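Local structure of kelch domain-containing protein (Colletotrichum graminicola M1.001, 5C86) at residues Pro194-Asn199 with Thr217-Met222; Asn253-Thr258 with Val266-Leu271. The protein probably oxidises alcohols as a copper-dependent oxidase of the galactose oxidase and glyoxal oxidase family. One frame throughout, in Å; residues are numbered along the deposited sequence. Where two conformers were deposited one is given.

Contact 1. Residues Pro194-Asn199 with Thr217-Met222; sequences PSKKMN and TDEDSM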
# COMPACT_ATOMS: atom_id res chain seq x y z
N PRO A 194 11.21 7.76 -5.48
CA PRO A 194 10.91 9.18 -5.68
C PRO A 194 11.89 9.96 -6.50
O PRO A 194 11.57 10.99 -7.04
CB PRO A 194 10.91 9.76 -4.22
CG PRO A 194 11.85 8.83 -3.50
CD PRO A 194 11.50 7.47 -4.07
N SER A 195 13.12 9.47 -6.58
CA SER A 195 14.07 10.14 -7.51
C SER A 195 13.40 10.24 -8.89
O SER A 195 12.70 9.34 -9.32
CB SER A 195 15.30 9.27 -7.67
OG SER A 195 16.20 9.86 -8.61
N LYS A 196 13.74 11.28 -9.62
CA LYS A 196 13.27 11.46 -10.96
C LYS A 196 13.90 10.43 -11.90
O LYS A 196 13.33 10.21 -12.98
CB LYS A 196 13.55 12.91 -11.48
CG LYS A 196 15.00 13.24 -11.60
CD LYS A 196 15.08 14.76 -11.72
CE LYS A 196 16.46 15.30 -11.81
NZ LYS A 196 16.32 16.79 -11.60
N LYS A 197 15.01 9.82 -11.52
CA LYS A 197 15.62 8.72 -12.25
C LYS A 197 15.01 7.40 -11.82
O LYS A 197 15.20 6.98 -10.66
CB LYS A 197 17.11 8.66 -11.96
CG LYS A 197 17.83 9.84 -12.61
CD LYS A 197 19.30 9.86 -12.26
CE LYS A 197 19.61 10.50 -10.94
NZ LYS A 197 20.64 9.73 -10.17
N MET A 198 14.25 6.77 -12.73
CA MET A 198 13.67 5.45 -12.48
C MET A 198 14.61 4.35 -12.93
O MET A 198 15.34 4.54 -13.91
CB MET A 198 12.35 5.32 -13.24
CG MET A 198 11.41 6.50 -13.03
SD MET A 198 9.76 6.28 -13.71
CE MET A 198 10.07 6.28 -15.47
N ASN A 199 14.55 3.20 -12.31
CA ASN A 199 15.50 2.09 -12.54
C ASN A 199 14.80 0.78 -12.45
O ASN A 199 13.99 0.55 -11.53
CB ASN A 199 16.58 2.12 -11.54
CG ASN A 199 17.51 3.34 -11.71
OD1 ASN A 199 18.41 3.32 -12.58
ND2 ASN A 199 17.25 4.39 -11.00
N THR A 217 9.31 15.19 -16.95
CA THR A 217 10.04 16.34 -16.46
C THR A 217 9.84 16.54 -14.97
O THR A 217 10.08 17.59 -14.45
CB THR A 217 9.54 17.64 -17.14
OG1 THR A 217 8.11 17.75 -16.93
CG2 THR A 217 9.92 17.54 -18.61
N ASP A 218 9.38 15.51 -14.25
CA ASP A 218 9.23 15.65 -12.78
C ASP A 218 10.56 15.85 -12.09
O ASP A 218 11.67 15.46 -12.60
CB ASP A 218 8.53 14.39 -12.22
CG ASP A 218 7.82 14.60 -10.89
OD1 ASP A 218 7.55 15.77 -10.52
OD2 ASP A 218 7.50 13.54 -10.22
N GLU A 219 10.46 16.48 -10.94
CA GLU A 219 11.59 16.60 -10.02
C GLU A 219 11.60 15.40 -9.04
O GLU A 219 10.65 14.65 -8.93
CB GLU A 219 11.55 17.93 -9.24
CG GLU A 219 11.64 19.25 -10.03
CD GLU A 219 12.78 19.30 -11.03
OE1 GLU A 219 13.88 18.71 -10.80
OE2 GLU A 219 12.57 19.93 -12.08
N ASP A 220 12.66 15.27 -8.29
CA ASP A 220 12.71 14.32 -7.20
C ASP A 220 11.50 14.60 -6.25
O ASP A 220 11.09 15.76 -6.01
CB ASP A 220 13.95 14.54 -6.39
CG ASP A 220 15.21 14.08 -7.10
OD1 ASP A 220 15.18 13.34 -8.11
OD2 ASP A 220 16.30 14.39 -6.55
N SER A 221 10.88 13.49 -5.75
CA SER A 221 9.54 13.59 -5.16
C SER A 221 9.44 12.67 -3.95
O SER A 221 8.56 11.83 -3.84
CB SER A 221 8.51 13.13 -6.21
OG SER A 221 8.39 14.04 -7.28
N MET A 222 10.25 12.97 -2.93
CA MET A 222 10.26 12.17 -1.73
C MET A 222 8.91 12.28 -1.05
O MET A 222 8.38 13.37 -0.93
CB MET A 222 11.33 12.67 -0.79
CG MET A 222 11.43 11.89 0.54
SD MET A 222 11.72 10.12 0.40
CE MET A 222 13.39 10.06 -0.19
O HOH W 1 17.61 12.34 -8.68

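Contact 2. Residues Asn253-Thr258 with Val266-Leu271; sequences NAHILT and VQVQKL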
# COMPACT_ATOMS: atom_id res chain seq x y z
N ASN A 253 2.19 17.60 -8.83
CA ASN A 253 2.45 16.96 -10.11
C ASN A 253 1.86 15.56 -10.12
O ASN A 253 1.91 14.81 -9.16
CB ASN A 253 3.94 16.86 -10.41
CG ASN A 253 4.60 18.21 -10.64
OD1 ASN A 253 3.97 19.24 -10.83
ND2 ASN A 253 5.87 18.18 -10.66
N ALA A 254 1.30 15.17 -11.26
CA ALA A 254 0.50 13.93 -11.44
C ALA A 254 1.01 13.29 -12.78
O ALA A 254 1.04 13.97 -13.81
CB ALA A 254 -0.92 14.21 -11.46
N HIS A 255 1.32 12.02 -12.74
CA HIS A 255 1.82 11.27 -13.92
C HIS A 255 1.20 9.89 -13.96
O HIS A 255 0.81 9.32 -12.91
CB HIS A 255 3.32 11.09 -13.95
CG HIS A 255 4.08 12.35 -14.06
ND1 HIS A 255 4.34 13.19 -12.98
CD2 HIS A 255 4.59 12.98 -15.16
CE1 HIS A 255 5.01 14.26 -13.42
NE2 HIS A 255 5.17 14.15 -14.73
N ILE A 256 1.01 9.36 -15.17
CA ILE A 256 0.75 7.95 -15.37
C ILE A 256 1.92 7.32 -16.09
O ILE A 256 2.30 7.80 -17.15
CB ILE A 256 -0.57 7.71 -16.17
CG1 ILE A 256 -1.82 8.07 -15.36
CG2 ILE A 256 -0.60 6.26 -16.72
CD1 ILE A 256 -3.09 8.17 -16.22
N LEU A 257 2.46 6.25 -15.52
CA LEU A 257 3.56 5.45 -16.04
C LEU A 257 2.98 4.23 -16.67
O LEU A 257 1.99 3.62 -16.12
CB LEU A 257 4.52 5.00 -14.93
CG LEU A 257 4.96 6.01 -13.90
CD1 LEU A 257 6.06 5.45 -13.01
CD2 LEU A 257 5.24 7.39 -14.29
N THR A 258 3.51 3.80 -17.85
CA THR A 258 3.04 2.59 -18.48
C THR A 258 4.22 1.69 -18.69
O THR A 258 5.17 2.09 -19.36
CB THR A 258 2.33 2.89 -19.85
OG1 THR A 258 1.25 3.82 -19.69
CG2 THR A 258 1.78 1.62 -20.45
N VAL A 266 10.21 3.17 -19.53
CA VAL A 266 8.85 3.32 -19.08
C VAL A 266 8.29 4.57 -19.67
O VAL A 266 8.89 5.63 -19.58
CB VAL A 266 8.86 3.34 -17.54
CG1 VAL A 266 7.46 3.67 -17.01
CG2 VAL A 266 9.42 2.06 -17.00
N GLN A 267 7.09 4.47 -20.21
CA GLN A 267 6.42 5.60 -20.82
C GLN A 267 5.76 6.46 -19.74
O GLN A 267 5.20 5.90 -18.77
CB GLN A 267 5.44 5.13 -21.90
CG GLN A 267 6.16 4.33 -23.03
CD GLN A 267 7.23 5.12 -23.79
OE1 GLN A 267 7.21 6.36 -23.82
NE2 GLN A 267 8.16 4.41 -24.43
N VAL A 268 5.90 7.75 -19.85
CA VAL A 268 5.38 8.69 -18.84
C VAL A 268 4.49 9.73 -19.46
O VAL A 268 4.90 10.45 -20.39
CB VAL A 268 6.55 9.38 -18.08
CG1 VAL A 268 6.07 10.32 -16.98
CG2 VAL A 268 7.52 8.35 -17.54
N GLN A 269 3.30 9.84 -18.93
CA GLN A 269 2.33 10.85 -19.33
C GLN A 269 2.03 11.84 -18.20
O GLN A 269 1.61 11.45 -17.13
CB GLN A 269 0.99 10.17 -19.73
CG GLN A 269 -0.06 11.14 -20.24
CD GLN A 269 0.47 11.83 -21.48
OE1 GLN A 269 0.86 11.14 -22.44
NE2 GLN A 269 0.58 13.16 -21.43
N LYS A 270 2.33 13.08 -18.41
CA LYS A 270 1.91 14.14 -17.49
C LYS A 270 0.48 14.48 -17.55
O LYS A 270 -0.14 14.64 -18.63
CB LYS A 270 2.77 15.36 -17.72
CG LYS A 270 2.59 16.50 -16.72
CD LYS A 270 3.67 17.57 -16.92
CE LYS A 270 3.52 18.70 -15.90
NZ LYS A 270 3.63 18.46 -14.39
N LEU A 271 -0.20 14.62 -16.40
CA LEU A 271 -1.55 14.98 -16.32
C LEU A 271 -1.61 16.44 -15.81
O LEU A 271 -0.57 17.00 -15.36
CB LEU A 271 -2.26 14.14 -15.26
CG LEU A 271 -2.05 12.60 -15.46
CD1 LEU A 271 -2.13 11.81 -14.17
CD2 LEU A 271 -3.13 12.22 -16.45
O HOH W 2 3.29 20.99 -13.61
O HOH W 3 1.28 17.20 -13.41

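Contact 1. Residues Pro194-Asn199 with Thr217-Met222
K196 lays its aliphatic chain along the backbone of D218, with CB 3.4 Å from the carbonyl O of D218, and then runs alongside E219. Its CG stands between the backbone N and the carbonyl carbon (chi1 65°), and the chain beyond is extended, which carries NZ to within 3.2 Å of E219 OE1. The result is a salt bridge whose hydrogen bond is weak, at the partly exposed end of the contact, a place suited to a long lysine whose methylenes can pack while its charged end stays near solvent.

The firmer polar grip comes from D220. Its OD1 accepts the backbone N-H of K196 at 2.9 Å; the bond is nearly straight (166°) and meets the carboxylate on its anti side. The same oxygen takes a proton from water 1, which also donates to S195 OG, while OD2 is bound by the backbone N of Q170. An aspartate, short and with two acceptors, is thus held at both oxygens. S195 OG, anti to its own nitrogen (chi1 177°), accepts from K197 N and closes an ST turn that leads into the strand.

Just before the turn, P194 O accepts from S221 N at 2.9 Å, the donor lying above the carbonyl plane; R215 also binds this oxygen. P194 follows a cis peptide bond, and its ring lies beside the side chain of M222, CG meeting CE at 3.9 Å. The rigid ring and the flexible thioether, bent at chi2 and chi3, make the apolar end of this buried contact. Together these interactions tie the turn before strand 197-202 to the loop between strands 208-214 and 225-230, a connection between successive four-stranded blades of a Kelch beta-propeller.

Contact 2. Residues Asn253-Thr258 with Val266-Leu271
A254 O receives the backbone N-H of L271 at 2.9 Å, the first of five backbone bonds that join strands 254-258 and 267-270 as an antiparallel beta hairpin, the outer two strands of one propeller blade. I256 and Q269 form a hydrogen-bonded pair with both of their bonds made, and T258 and Q267 form another; the bond from Q267 N to T258 O is the longest of the five, at 3.2 Å. Between them, H255 with K270 and L257 with V268 are non-hydrogen-bonded pairs.

Apolar packing differs on the two faces. On the one bearing H255, L257, V268 and K270, the imidazole CD2 meets V268 CG1 at 3.5 Å and also rests near K270 CA, an oblique approach. CD2 of L257 reaches both methyls of V268, the two side chains lying side by side, while L257 CB touches V266 CG1. Branched aliphatic residues suit L257 and V268, which with V266 pack against M198. The other face carries I256, T258, Q267 and Q269. At that end of the hairpin where the strands finish on A254 and L271, L271, with CG beside its own backbone N (chi1 -53°), sets CD1 3.8 Å from A254 CB and also against I256 CG1; the I256 and L271 side chains cross at about a right angle.

Among the polar contacts, Q267 and Q269 suit the exposed edge strand because their amides can face solvent, and Q269 NE2 donates to K270 O. Others gather at N253, whose OD1 accepts from N273. The K270 chain is extended until its last torsion (chi4 61°), which brings NZ to two waters: water 2, only weakly bound to N253 OD1, and water 3, which accepts from K270 NZ at 2.8 Å and from A254 N.

In the fold
Contact 1 closes before contact 2 opens along the chain, and their centres lie 12 Å apart on the same side of the chain's centre. They touch directly. N253 ND2 probably donates to D218 OD1 at 2.9 Å, and D218 CB packs on H255 CE1 at 3.7 Å. The blades also meet where M198 SD lies 3.9 Å from L257 CD1. The loop 217-222 of contact 1 thus joins the blade of strand 197-202 to the one that ends in the hairpin of contact 2. Towards the copper site, empty in this apo form, the M222 side chain lies about 7 Å from that of Y120 and about 9 Å from that of H423; contact 2 is remote from it.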